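Long-range contacts in uncharacterized protein DR_0571 (Deinococcus radiodurans R1, PDB 3C4N), which is of uncharacterised function, binds ADP in this crystal structure, and is probably an FAD-dependent oxidoreductase: residues 65-70 / 188-193; 202-207 / 221-226; 122-127 / 269-274; 136-141 / 158-163. All coordinates share one frame; numbering follows the deposited sequence.

Contacts 1 and 2 build one end of the nucleotide-binding domain; contacts 3 and 4 belong to a second sheet across the chain's centre. Contact 1 reaches the ADP directly and packs against contact 2, their centres 10 Å apart: L65 CD1 lies 3.5 Å from I223 CD1, and L190 CD2 equally close to L204 CD1. In contact 2 the L204 side chain is still about 7 Å from the ADP at nearest atoms. Contacts 3 and 4, centres 9 Å apart, share the pairing of strands 118-127 and 159-163, and L124 CD2 packs on V162 CG2. About 38 Å separates the centres of contacts 1 and 3, so this second pair lies well away from the nucleotide.

Contact 1. Residues 65-70 / 188-193; sequences LLVEEG and GLLLNT. With ADP (adenosine-5'-diphosphate), chain C.
The ADP-binding Rossmann-type domain carries this contact in the parallel part of its sheet, where strand 64-67 runs beside strand 188-190 and the loops after both reach the nucleotide. L66 is gripped on both polar atoms: its N donates to G188 O (2.8 Å), and its O receives L190 N from almost straight ahead. E68 N to L190 O continues the ladder. Beyond the strands T193 N binds E68 O at 2.9 Å, nearly straight at 171°, and N192 N binds G70 O, so the two loops stay joined. The leucines suit a buried sheet: L65 CD2 lies against L190 CB (4.0 Å), and on the other face L66 CD1 meets L189 CD2. The slimmer V67 crosses T193 at about a right angle, its CG1 3.9 Å from T193 CB. With strand 36-42 on the far side of 64-67, the order is that of a dinucleotide-binding fold, in which an acid after the second strand commonly meets the ribose. E68 does so here, its OE2 2.9 Å from ADP O2' and hydrogen-bonded to A44 N. E69 turns instead to the adenine. Its CG sits between backbone N and carbonyl carbon (chi1 61°), and the extended chain lies over one ring face, CD 3.6 Å from ADP C5 with the carboxylate nearly parallel to the ring, while CB rests on T193 O (3.4 Å). An alanine here would keep that CB contact but is likely to lose the packing of the carboxylate-bearing chain over this adenine face. L191 also packs on L191 of the second subunit.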
loop_
_atom_site.group_PDB
_atom_site.type_symbol
_atom_site.label_atom_id
_atom_site.label_comp_id
_atom_site.label_asym_id
_atom_site.label_seq_id
_atom_site.Cartn_x
_atom_site.Cartn_y
_atom_site.Cartn_z
ATOM N N LEU A 65 8.431 -2.289 -8.600
ATOM C CA LEU A 65 7.023 -2.609 -8.330
ATOM C C LEU A 65 6.959 -3.769 -7.326
ATOM O O LEU A 65 7.546 -4.819 -7.555
ATOM C CB LEU A 65 6.320 -3.031 -9.631
ATOM C CG LEU A 65 4.796 -2.898 -9.814
ATOM C CD1 LEU A 65 4.306 -4.067 -10.665
ATOM C CD2 LEU A 65 4.074 -2.901 -8.494
ATOM N N LEU A 66 6.248 -3.579 -6.222
ATOM C CA LEU A 66 6.117 -4.621 -5.210
ATOM C C LEU A 66 4.756 -5.308 -5.395
ATOM O O LEU A 66 3.708 -4.645 -5.366
ATOM C CB LEU A 66 6.201 -4.009 -3.799
ATOM C CG LEU A 66 6.954 -4.743 -2.691
ATOM C CD1 LEU A 66 6.283 -4.472 -1.356
ATOM C CD2 LEU A 66 6.983 -6.243 -2.967
ATOM N N VAL A 67 4.771 -6.626 -5.593
ATOM C CA VAL A 67 3.527 -7.376 -5.785
ATOM C C VAL A 67 3.302 -8.401 -4.687
ATOM O O VAL A 67 4.163 -9.229 -4.387
ATOM C CB VAL A 67 3.493 -8.116 -7.147
ATOM C CG1 VAL A 67 2.080 -8.677 -7.415
ATOM C CG2 VAL A 67 3.897 -7.172 -8.242
ATOM N N GLU A 68 2.119 -8.338 -4.103
ATOM C CA GLU A 68 1.753 -9.224 -3.029
ATOM C C GLU A 68 0.336 -9.727 -3.273
ATOM O O GLU A 68 -0.547 -8.945 -3.621
ATOM C CB GLU A 68 1.852 -8.435 -1.734
ATOM C CG GLU A 68 1.077 -9.006 -0.615
ATOM C CD GLU A 68 1.584 -10.351 -0.203
ATOM O OE1 GLU A 68 0.737 -11.169 0.215
ATOM O OE2 GLU A 68 2.815 -10.584 -0.280
ATOM N N GLU A 69 0.110 -11.024 -3.103
ATOM C CA GLU A 69 -1.225 -11.559 -3.340
ATOM C C GLU A 69 -2.138 -11.391 -2.146
ATOM O O GLU A 69 -3.361 -11.457 -2.273
ATOM C CB GLU A 69 -1.162 -13.032 -3.743
ATOM C CG GLU A 69 -0.545 -13.963 -2.720
ATOM C CD GLU A 69 -0.475 -15.395 -3.230
ATOM O OE1 GLU A 69 0.006 -16.273 -2.465
ATOM O OE2 GLU A 69 -0.902 -15.630 -4.394
ATOM N N GLY A 70 -1.544 -11.181 -0.981
ATOM C CA GLY A 70 -2.338 -10.976 0.210
ATOM C C GLY A 70 -2.387 -9.485 0.482
ATOM O O GLY A 70 -2.257 -8.667 -0.434
ATOM N N GLY A 188 6.433 1.119 -6.217
ATOM C CA GLY A 188 5.096 0.854 -6.695
ATOM C C GLY A 188 4.538 -0.226 -5.792
ATOM O O GLY A 188 5.297 -1.060 -5.301
ATOM N N LEU A 189 3.235 -0.226 -5.551
ATOM C CA LEU A 189 2.652 -1.238 -4.687
ATOM C C LEU A 189 1.424 -1.869 -5.304
ATOM O O LEU A 189 0.520 -1.183 -5.774
ATOM C CB LEU A 189 2.294 -0.629 -3.331
ATOM C CG LEU A 189 1.771 -1.519 -2.186
ATOM C CD1 LEU A 189 0.315 -1.874 -2.402
ATOM C CD2 LEU A 189 2.629 -2.757 -2.056
ATOM N N LEU A 190 1.401 -3.191 -5.300
ATOM C CA LEU A 190 0.281 -3.924 -5.852
ATOM C C LEU A 190 -0.059 -5.025 -4.851
ATOM O O LEU A 190 0.751 -5.914 -4.600
ATOM C CB LEU A 190 0.687 -4.516 -7.198
ATOM C CG LEU A 190 -0.281 -4.370 -8.365
ATOM C CD1 LEU A 190 -0.700 -2.917 -8.544
ATOM C CD2 LEU A 190 0.400 -4.888 -9.626
ATOM N N LEU A 191 -1.241 -4.951 -4.257
ATOM C CA LEU A 191 -1.658 -5.953 -3.288
ATOM C C LEU A 191 -2.743 -6.837 -3.882
ATOM O O LEU A 191 -3.206 -6.595 -4.997
ATOM C CB LEU A 191 -2.184 -5.277 -2.023
ATOM C CG LEU A 191 -1.210 -4.328 -1.330
ATOM C CD1 LEU A 191 -1.919 -3.590 -0.205
ATOM C CD2 LEU A 191 -0.021 -5.104 -0.789
ATOM N N ASN A 192 -3.140 -7.855 -3.126
ATOM C CA ASN A 192 -4.175 -8.789 -3.551
ATOM C C ASN A 192 -4.023 -9.166 -5.022
ATOM O O ASN A 192 -5.002 -9.252 -5.764
ATOM C CB ASN A 192 -5.551 -8.174 -3.292
ATOM C CG ASN A 192 -5.675 -7.597 -1.879
ATOM O OD1 ASN A 192 -5.595 -6.379 -1.672
ATOM N ND2 ASN A 192 -5.858 -8.475 -0.902
ATOM N N THR A 193 -2.777 -9.397 -5.425
ATOM C CA THR A 193 -2.442 -9.752 -6.798
ATOM C C THR A 193 -1.456 -10.925 -6.844
ATOM O O THR A 193 -0.377 -10.895 -6.233
ATOM C CB THR A 193 -1.796 -8.560 -7.505
ATOM O OG1 THR A 193 -2.480 -7.363 -7.128
ATOM C CG2 THR A 193 -1.868 -8.721 -9.000
HETATM P PB ADP C . 9.262 -14.832 3.559
HETATM O O1B ADP C . 10.351 -15.505 2.851
HETATM O O2B ADP C . 9.632 -13.304 3.856
HETATM O O3B ADP C . 8.946 -15.586 4.952
HETATM P PA ADP C . 6.621 -14.985 3.403
HETATM O O1A ADP C . 6.167 -16.384 3.281
HETATM O O2A ADP C . 6.749 -14.610 4.973
HETATM O O3A ADP C . 8.008 -14.768 2.626
HETATM O "O5'" ADP C . 5.715 -13.940 2.599
HETATM C "C5'" ADP C . 6.225 -13.841 1.305
HETATM C "C4'" ADP C . 5.184 -13.293 0.366
HETATM O "O4'" ADP C . 5.001 -13.631 -1.033
HETATM C "C3'" ADP C . 4.003 -13.819 1.121
HETATM O "O3'" ADP C . 3.678 -12.936 2.195
HETATM C "C2'" ADP C . 2.893 -13.951 0.075
HETATM O "O2'" ADP C . 1.748 -13.173 0.464
HETATM C "C1'" ADP C . 3.573 -13.463 -1.235
HETATM N N9 ADP C . 3.343 -14.283 -2.380
HETATM C C8 ADP C . 3.460 -15.682 -2.395
HETATM N N7 ADP C . 3.145 -16.130 -3.598
HETATM C C5 ADP C . 2.862 -15.075 -4.408
HETATM C C6 ADP C . 2.585 -14.901 -5.789
HETATM N N6 ADP C . 2.848 -15.934 -6.714
HETATM N N1 ADP C . 2.322 -13.659 -6.254
HETATM C C2 ADP C . 2.351 -12.594 -5.454
HETATM N N3 ADP C . 2.655 -12.677 -4.211
HETATM C C4 ADP C . 3.003 -13.894 -3.624
#

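Contact 2. Residues 202-207 / 221-226; sequences VRLHRL and RQIRAG
With CG anti to the carbonyl carbon in L204 (chi1 -50°) and CG1 between backbone N and carbonyl carbon in I223 (chi1 55°), the two side chains meet at about a right angle, CD1 to CD1 at 3.5 Å. These apolar groups suit the buried face, where V202 CB also lies 4.1 Å from I223 CG1. The strands are antiparallel: V202 and I223 form a hydrogen-bonded pair, with V202 N to I223 O at 3.0 Å and the reverse bond beside it. L204 N binds R221 O in the next such pair, whose return bond is weak. On the opposite face, R203 and Q222 form the non-hydrogen-bonded pair between them, and the Q222 amide lies over one face of the R203 guanidinium, the planes only 5° apart. R221 stretches out so that L204 CD1 sits over one face of its guanidinium, offset toward the rim, while its edge meets R206, NH2 to NH1 at 3.0 Å. Two positive groups this close would probably repel; the salt bridge of R221 NH1 to E35, and more weakly a long ion pair of R206 with E219, are likely to offset that cost.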
loop_
_atom_site.group_PDB
_atom_site.type_symbol
_atom_site.label_atom_id
_atom_site.label_comp_id
_atom_site.label_asym_id
_atom_site.label_seq_id
_atom_site.Cartn_x
_atom_site.Cartn_y
_atom_site.Cartn_z
ATOM N N VAL A 202 6.074 -10.315 -16.031
ATOM C CA VAL A 202 5.167 -10.919 -15.077
ATOM C C VAL A 202 3.725 -10.771 -15.535
ATOM O O VAL A 202 3.391 -9.850 -16.279
ATOM C CB VAL A 202 5.339 -10.257 -13.694
ATOM C CG1 VAL A 202 4.545 -11.004 -12.647
ATOM C CG2 VAL A 202 6.818 -10.215 -13.329
ATOM N N ARG A 203 2.884 -11.710 -15.116
ATOM C CA ARG A 203 1.468 -11.677 -15.443
ATOM C C ARG A 203 0.775 -11.498 -14.102
ATOM O O ARG A 203 0.981 -12.281 -13.179
ATOM C CB ARG A 203 1.030 -12.985 -16.101
ATOM C CG ARG A 203 -0.456 -13.042 -16.436
ATOM C CD ARG A 203 -0.861 -14.416 -16.977
ATOM N NE ARG A 203 -0.060 -14.824 -18.130
ATOM C CZ ARG A 203 -0.016 -14.172 -19.288
ATOM N NH1 ARG A 203 -0.736 -13.067 -19.459
ATOM N NH2 ARG A 203 0.749 -14.627 -20.274
ATOM N N LEU A 204 -0.036 -10.453 -14.000
ATOM C CA LEU A 204 -0.739 -10.130 -12.768
ATOM C C LEU A 204 -2.210 -10.508 -12.799
ATOM O O LEU A 204 -2.952 -10.060 -13.672
ATOM C CB LEU A 204 -0.612 -8.635 -12.511
ATOM C CG LEU A 204 0.820 -8.125 -12.601
ATOM C CD1 LEU A 204 0.822 -6.614 -12.619
ATOM C CD2 LEU A 204 1.636 -8.675 -11.433
ATOM N N HIS A 205 -2.632 -11.314 -11.832
ATOM C CA HIS A 205 -4.029 -11.726 -11.740
ATOM C C HIS A 205 -4.696 -11.013 -10.567
ATOM O O HIS A 205 -4.091 -10.883 -9.505
ATOM C CB HIS A 205 -4.134 -13.240 -11.541
ATOM C CG HIS A 205 -3.437 -14.032 -12.599
ATOM N ND1 HIS A 205 -2.066 -14.162 -12.646
ATOM C CD2 HIS A 205 -3.913 -14.677 -13.690
ATOM C CE1 HIS A 205 -1.727 -14.850 -13.721
ATOM N NE2 HIS A 205 -2.828 -15.172 -14.373
ATOM N N ARG A 206 -5.932 -10.548 -10.771
ATOM C CA ARG A 206 -6.714 -9.863 -9.733
ATOM C C ARG A 206 -8.164 -10.339 -9.756
ATOM O O ARG A 206 -8.485 -11.369 -10.358
ATOM C CB ARG A 206 -6.690 -8.338 -9.930
ATOM C CG ARG A 206 -5.279 -7.764 -10.024
ATOM C CD ARG A 206 -5.157 -6.243 -9.880
ATOM N NE ARG A 206 -5.364 -5.533 -11.107
ATOM C CZ ARG A 206 -4.583 -4.755 -11.851
ATOM N NH1 ARG A 206 -3.315 -4.433 -11.610
ATOM N NH2 ARG A 206 -5.191 -4.267 -12.910
ATOM N N LEU A 207 -9.029 -9.573 -9.091
ATOM C CA LEU A 207 -10.468 -9.851 -9.002
ATOM C C LEU A 207 -11.223 -8.543 -8.754
ATOM O O LEU A 207 -10.953 -7.849 -7.775
ATOM C CB LEU A 207 -10.766 -10.838 -7.859
ATOM C CG LEU A 207 -10.237 -12.272 -8.012
ATOM C CD1 LEU A 207 -10.543 -13.094 -6.763
ATOM C CD2 LEU A 207 -10.868 -12.909 -9.235
ATOM N N ARG A 221 -2.945 -9.207 -16.473
ATOM C CA ARG A 221 -2.248 -8.029 -16.972
ATOM C C ARG A 221 -0.744 -8.263 -16.945
ATOM O O ARG A 221 -0.158 -8.416 -15.877
ATOM C CB ARG A 221 -2.605 -6.820 -16.099
ATOM C CG ARG A 221 -1.701 -5.609 -16.284
ATOM C CD ARG A 221 -1.884 -4.587 -15.157
ATOM N NE ARG A 221 -0.823 -3.578 -15.177
ATOM C CZ ARG A 221 -0.561 -2.737 -14.182
ATOM N NH1 ARG A 221 0.425 -1.858 -14.301
ATOM N NH2 ARG A 221 -1.282 -2.775 -13.068
ATOM N N GLN A 222 -0.118 -8.293 -18.113
ATOM C CA GLN A 222 1.322 -8.499 -18.170
ATOM C C GLN A 222 2.083 -7.184 -18.056
ATOM O O GLN A 222 1.536 -6.107 -18.318
ATOM C CB GLN A 222 1.718 -9.197 -19.470
ATOM C CG GLN A 222 1.199 -10.608 -19.601
ATOM C CD GLN A 222 2.043 -11.428 -20.543
ATOM O OE1 GLN A 222 2.218 -11.075 -21.711
ATOM N NE2 GLN A 222 2.581 -12.531 -20.041
ATOM N N ILE A 223 3.350 -7.285 -17.657
ATOM C CA ILE A 223 4.234 -6.131 -17.505
ATOM C C ILE A 223 5.693 -6.558 -17.706
ATOM O O ILE A 223 6.112 -7.595 -17.197
ATOM C CB ILE A 223 4.104 -5.490 -16.089
ATOM C CG1 ILE A 223 4.338 -6.543 -15.000
ATOM C CG2 ILE A 223 2.737 -4.855 -15.920
ATOM C CD1 ILE A 223 4.177 -6.020 -13.571
ATOM N N ARG A 224 6.459 -5.777 -18.467
ATOM C CA ARG A 224 7.866 -6.096 -18.677
ATOM C C ARG A 224 8.649 -5.680 -17.436
ATOM O O ARG A 224 8.248 -4.760 -16.710
ATOM C CB ARG A 224 8.453 -5.357 -19.884
ATOM C CG ARG A 224 8.073 -5.917 -21.247
ATOM C CD ARG A 224 8.873 -5.214 -22.353
ATOM N NE ARG A 224 8.625 -3.774 -22.361
ATOM C CZ ARG A 224 7.475 -3.216 -22.730
ATOM N NH1 ARG A 224 6.470 -3.984 -23.134
ATOM N NH2 ARG A 224 7.325 -1.892 -22.678
ATOM N N ALA A 225 9.775 -6.356 -17.225
ATOM C CA ALA A 225 10.647 -6.109 -16.094
ATOM C C ALA A 225 12.077 -6.503 -16.441
ATOM O O ALA A 225 12.307 -7.568 -17.009
ATOM C CB ALA A 225 10.169 -6.912 -14.900
ATOM N N GLY A 226 13.037 -5.645 -16.109
ATOM C CA GLY A 226 14.430 -5.961 -16.389
ATOM C C GLY A 226 14.984 -6.915 -15.346
ATOM O O GLY A 226 15.867 -7.728 -15.630
#

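Contact 3. Residues 122-127 / 269-274; sequences PLLHLL and PVLRAS
P122 to H125 and P269 to R272 run parallel in step, the strand axes 19° apart, with L124 using both its N and its O toward strand 270-273: L124 N to V270 O at 2.8 Å and L124 O from R272 N at 2.9 Å. A weaker bond from L126 N to R272 O ends the ladder. Leucines and a valine pack on the two faces of the pair. L124 and L271 lie side by side, pointing the same way, CD1 to CD2 at 4.0 Å. On the other face L123 has CG anti to its own N (chi1 -176°), which lays CD1 against V270 CG1 (3.9 Å) and over one face of the R272 guanidinium, 3.9 Å above its plane and toward the rim. This pairing belongs to the second, mixed sheet of the protein, where strand 118-127 has 270-273 on one side and 159-163 on the other. Arginine fits at 272 because its extended chain offers CD to L123 CD2 (4.0 Å) while the charged end goes on to a salt bridge with D90. Replacing L123 by a glycine is likely to uncover that guanidinium face and leave V270 CG1 without this neighbour. At the start of the pair, the two prolines P122 and P269 pack obliquely.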
loop_
_atom_site.group_PDB
_atom_site.type_symbol
_atom_site.label_atom_id
_atom_site.label_comp_id
_atom_site.label_asym_id
_atom_site.label_seq_id
_atom_site.Cartn_x
_atom_site.Cartn_y
_atom_site.Cartn_z
ATOM N N PRO A 122 18.029 -12.879 26.912
ATOM C CA PRO A 122 18.964 -14.003 26.819
ATOM C C PRO A 122 18.246 -15.283 26.405
ATOM O O PRO A 122 17.059 -15.466 26.703
ATOM C CB PRO A 122 19.533 -14.091 28.232
ATOM C CG PRO A 122 18.388 -13.640 29.071
ATOM C CD PRO A 122 17.909 -12.423 28.303
ATOM N N LEU A 123 18.976 -16.162 25.720
ATOM C CA LEU A 123 18.432 -17.431 25.244
ATOM C C LEU A 123 19.199 -18.591 25.864
ATOM O O LEU A 123 20.425 -18.598 25.851
ATOM C CB LEU A 123 18.517 -17.487 23.715
ATOM C CG LEU A 123 17.912 -18.692 22.999
ATOM C CD1 LEU A 123 17.583 -18.335 21.562
ATOM C CD2 LEU A 123 18.889 -19.852 23.051
ATOM N N LEU A 124 18.480 -19.565 26.420
ATOM C CA LEU A 124 19.134 -20.714 27.044
ATOM C C LEU A 124 18.847 -22.009 26.300
ATOM O O LEU A 124 17.692 -22.328 26.052
ATOM C CB LEU A 124 18.681 -20.884 28.498
ATOM C CG LEU A 124 18.713 -19.694 29.457
ATOM C CD1 LEU A 124 18.393 -20.198 30.851
ATOM C CD2 LEU A 124 20.058 -19.034 29.456
ATOM N N HIS A 125 19.900 -22.745 25.943
ATOM C CA HIS A 125 19.773 -24.038 25.256
ATOM C C HIS A 125 19.960 -25.144 26.311
ATOM O O HIS A 125 21.052 -25.700 26.456
ATOM C CB HIS A 125 20.848 -24.175 24.170
ATOM C CG HIS A 125 20.783 -25.461 23.397
ATOM N ND1 HIS A 125 20.085 -26.566 23.839
ATOM C CD2 HIS A 125 21.357 -25.824 22.225
ATOM C CE1 HIS A 125 20.233 -27.553 22.972
ATOM N NE2 HIS A 125 21.000 -27.130 21.984
ATOM N N LEU A 126 18.890 -25.444 27.046
ATOM C CA LEU A 126 18.905 -26.466 28.096
ATOM C C LEU A 126 19.468 -27.808 27.626
ATOM O O LEU A 126 19.117 -28.305 26.554
ATOM C CB LEU A 126 17.490 -26.672 28.643
ATOM C CG LEU A 126 16.803 -25.392 29.124
ATOM C CD1 LEU A 126 15.301 -25.636 29.249
ATOM C CD2 LEU A 126 17.410 -24.951 30.450
ATOM N N LEU A 127 20.328 -28.396 28.450
ATOM C CA LEU A 127 20.964 -29.669 28.129
ATOM C C LEU A 127 20.908 -30.650 29.296
ATOM O O LEU A 127 20.794 -30.241 30.449
ATOM C CB LEU A 127 22.422 -29.424 27.752
ATOM C CG LEU A 127 22.625 -28.533 26.531
ATOM C CD1 LEU A 127 24.018 -27.927 26.563
ATOM C CD2 LEU A 127 22.392 -29.351 25.271
ATOM N N PRO A 269 13.841 -14.938 29.658
ATOM C CA PRO A 269 14.639 -15.489 28.557
ATOM C C PRO A 269 13.956 -16.507 27.642
ATOM O O PRO A 269 12.978 -17.152 28.019
ATOM C CB PRO A 269 15.866 -16.063 29.273
ATOM C CG PRO A 269 15.354 -16.392 30.644
ATOM C CD PRO A 269 14.447 -15.241 30.967
ATOM N N VAL A 270 14.469 -16.608 26.418
ATOM C CA VAL A 270 13.959 -17.561 25.443
ATOM C C VAL A 270 14.579 -18.889 25.868
ATOM O O VAL A 270 15.738 -18.929 26.279
ATOM C CB VAL A 270 14.432 -17.217 23.998
ATOM C CG1 VAL A 270 13.966 -18.279 23.022
ATOM C CG2 VAL A 270 13.894 -15.856 23.581
ATOM N N LEU A 271 13.812 -19.969 25.788
ATOM C CA LEU A 271 14.307 -21.282 26.181
ATOM C C LEU A 271 14.190 -22.248 25.022
ATOM O O LEU A 271 13.264 -22.155 24.215
ATOM C CB LEU A 271 13.496 -21.815 27.362
ATOM C CG LEU A 271 13.492 -20.942 28.623
ATOM C CD1 LEU A 271 12.262 -21.278 29.469
ATOM C CD2 LEU A 271 14.779 -21.160 29.405
ATOM N N ARG A 272 15.135 -23.182 24.955
ATOM C CA ARG A 272 15.187 -24.198 23.910
ATOM C C ARG A 272 15.533 -25.548 24.511
ATOM O O ARG A 272 16.311 -25.630 25.457
ATOM C CB ARG A 272 16.251 -23.831 22.886
ATOM C CG ARG A 272 15.882 -22.657 22.024
ATOM C CD ARG A 272 16.845 -22.492 20.857
ATOM N NE ARG A 272 16.282 -21.592 19.855
ATOM C CZ ARG A 272 16.918 -21.199 18.758
ATOM N NH1 ARG A 272 18.151 -21.629 18.521
ATOM N NH2 ARG A 272 16.320 -20.382 17.900
ATOM N N ALA A 273 14.962 -26.612 23.961
ATOM C CA ALA A 273 15.238 -27.966 24.447
ATOM C C ALA A 273 15.018 -28.945 23.299
ATOM O O ALA A 273 14.037 -28.832 22.573
ATOM C CB ALA A 273 14.305 -28.309 25.630
ATOM N N SER A 274 15.924 -29.903 23.136
ATOM C CA SER A 274 15.804 -30.890 22.063
ATOM C C SER A 274 15.288 -30.304 20.741
ATOM O O SER A 274 14.567 -30.971 19.999
ATOM C CB SER A 274 14.878 -32.033 22.491
ATOM O OG SER A 274 15.437 -32.785 23.557
#

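Contact 4. Residues 136-141 / 158-163; sequences TPTLDA and PVARVD
T136 and V162 meet at a slant: V162 CG2, set anti to its carbonyl carbon, comes 3.8 Å from T136 CB and equally near its OG1, so the methyl sits against the CB-OG1 bond of the threonine. The same methyl reaches toward A141 CB at 4.4 Å, where the small alanine lets the first turn of helix 138-141 lie over the strand. T138 lies instead beside P158. With its OG1 beside its own backbone N (chi1 -42°), the hydroxyl comes near the carbonyl oxygens of L157 and P158, though its exact position is doubtful. The firmer joint is made by the backbone, T138 N donating to P158 O at 2.6 Å. Between these side chains the segments make a short antiparallel ladder at the margin of the second sheet, where strand 136-137 passes straight into helix 138-141. T136 and A160 are its hydrogen-bonded pair, each N to the other's O at 2.8 Å. P137 and V159 are the non-hydrogen-bonded pair, a place where proline, lacking an N-H, costs no bond to the partner strand. P137 is also the N-cap residue, and its O accepts both D140 N (2.8 Å) and A141 N.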
loop_
_atom_site.group_PDB
_atom_site.type_symbol
_atom_site.label_atom_id
_atom_site.label_comp_id
_atom_site.label_asym_id
_atom_site.label_seq_id
_atom_site.Cartn_x
_atom_site.Cartn_y
_atom_site.Cartn_z
ATOM N N THR A 136 26.305 -23.340 31.653
ATOM C CA THR A 136 25.864 -22.643 32.845
ATOM C C THR A 136 24.750 -23.436 33.517
ATOM O O THR A 136 23.809 -23.888 32.862
ATOM C CB THR A 136 25.351 -21.221 32.494
ATOM O OG1 THR A 136 26.372 -20.503 31.787
ATOM C CG2 THR A 136 24.983 -20.451 33.758
ATOM N N PRO A 137 24.855 -23.631 34.841
ATOM C CA PRO A 137 23.839 -24.377 35.587
ATOM C C PRO A 137 22.501 -23.657 35.521
ATOM O O PRO A 137 22.382 -22.502 35.936
ATOM C CB PRO A 137 24.412 -24.420 37.000
ATOM C CG PRO A 137 25.166 -23.127 37.088
ATOM C CD PRO A 137 25.885 -23.102 35.754
ATOM N N THR A 138 21.501 -24.350 34.988
ATOM C CA THR A 138 20.154 -23.814 34.842
ATOM C C THR A 138 19.688 -23.124 36.116
ATOM O O THR A 138 19.003 -22.105 36.066
ATOM C CB THR A 138 19.159 -24.932 34.511
ATOM O OG1 THR A 138 19.746 -25.824 33.554
ATOM C CG2 THR A 138 17.888 -24.353 33.931
ATOM N N LEU A 139 20.062 -23.691 37.259
ATOM C CA LEU A 139 19.679 -23.134 38.550
ATOM C C LEU A 139 20.101 -21.675 38.695
ATOM O O LEU A 139 19.363 -20.851 39.239
ATOM C CB LEU A 139 20.287 -23.971 39.681
ATOM C CG LEU A 139 19.435 -25.099 40.266
ATOM C CD1 LEU A 139 18.793 -25.919 39.159
ATOM C CD2 LEU A 139 20.310 -25.970 41.149
ATOM N N ASP A 140 21.293 -21.362 38.201
ATOM C CA ASP A 140 21.834 -20.009 38.277
ATOM C C ASP A 140 21.333 -19.143 37.130
ATOM O O ASP A 140 21.097 -17.948 37.305
ATOM C CB ASP A 140 23.363 -20.070 38.260
ATOM C CG ASP A 140 23.933 -20.748 39.494
ATOM O OD1 ASP A 140 25.054 -21.296 39.414
ATOM O OD2 ASP A 140 23.261 -20.725 40.549
ATOM N N ALA A 141 21.176 -19.756 35.958
ATOM C CA ALA A 141 20.698 -19.062 34.759
ATOM C C ALA A 141 19.294 -18.496 34.968
ATOM O O ALA A 141 18.987 -17.383 34.540
ATOM C CB ALA A 141 20.703 -20.019 33.573
ATOM N N PRO A 158 19.790 -29.826 33.957
ATOM C CA PRO A 158 20.663 -29.115 34.891
ATOM C C PRO A 158 21.486 -27.967 34.309
ATOM O O PRO A 158 21.608 -26.908 34.927
ATOM C CB PRO A 158 21.545 -30.234 35.439
ATOM C CG PRO A 158 21.704 -31.123 34.262
ATOM C CD PRO A 158 20.294 -31.188 33.707
ATOM N N VAL A 159 22.047 -28.177 33.121
ATOM C CA VAL A 159 22.884 -27.168 32.484
ATOM C C VAL A 159 22.308 -26.577 31.190
ATOM O O VAL A 159 21.366 -27.116 30.606
ATOM C CB VAL A 159 24.281 -27.747 32.175
ATOM C CG1 VAL A 159 24.930 -28.272 33.465
ATOM C CG2 VAL A 159 24.160 -28.864 31.136
ATOM N N ALA A 160 22.896 -25.470 30.744
ATOM C CA ALA A 160 22.453 -24.810 29.524
ATOM C C ALA A 160 23.561 -23.977 28.879
ATOM O O ALA A 160 24.588 -23.686 29.495
ATOM C CB ALA A 160 21.250 -23.918 29.825
ATOM N N ARG A 161 23.336 -23.602 27.624
ATOM C CA ARG A 161 24.271 -22.772 26.876
ATOM C C ARG A 161 23.562 -21.420 26.756
ATOM O O ARG A 161 22.621 -21.272 25.975
ATOM C CB ARG A 161 24.520 -23.385 25.492
ATOM C CG ARG A 161 25.310 -22.514 24.508
ATOM C CD ARG A 161 26.762 -22.958 24.370
ATOM N NE ARG A 161 26.874 -24.407 24.217
ATOM C CZ ARG A 161 26.261 -25.120 23.275
ATOM N NH1 ARG A 161 25.487 -24.521 22.380
ATOM N NH2 ARG A 161 26.399 -26.440 23.249
ATOM N N VAL A 162 23.996 -20.450 27.551
ATOM C CA VAL A 162 23.389 -19.123 27.545
ATOM C C VAL A 162 23.919 -18.194 26.454
ATOM O O VAL A 162 25.110 -18.205 26.149
ATOM C CB VAL A 162 23.623 -18.392 28.884
ATOM C CG1 VAL A 162 22.883 -17.062 28.880
ATOM C CG2 VAL A 162 23.177 -19.260 30.050
ATOM N N ASP A 163 23.033 -17.392 25.876
ATOM C CA ASP A 163 23.433 -16.417 24.860
ATOM C C ASP A 163 22.922 -15.070 25.344
ATOM O O ASP A 163 21.751 -14.738 25.168
ATOM C CB ASP A 163 22.835 -16.749 23.486
ATOM C CG ASP A 163 22.947 -15.588 22.502
ATOM O OD1 ASP A 163 23.586 -14.565 22.838
ATOM O OD2 ASP A 163 22.385 -15.693 21.390
#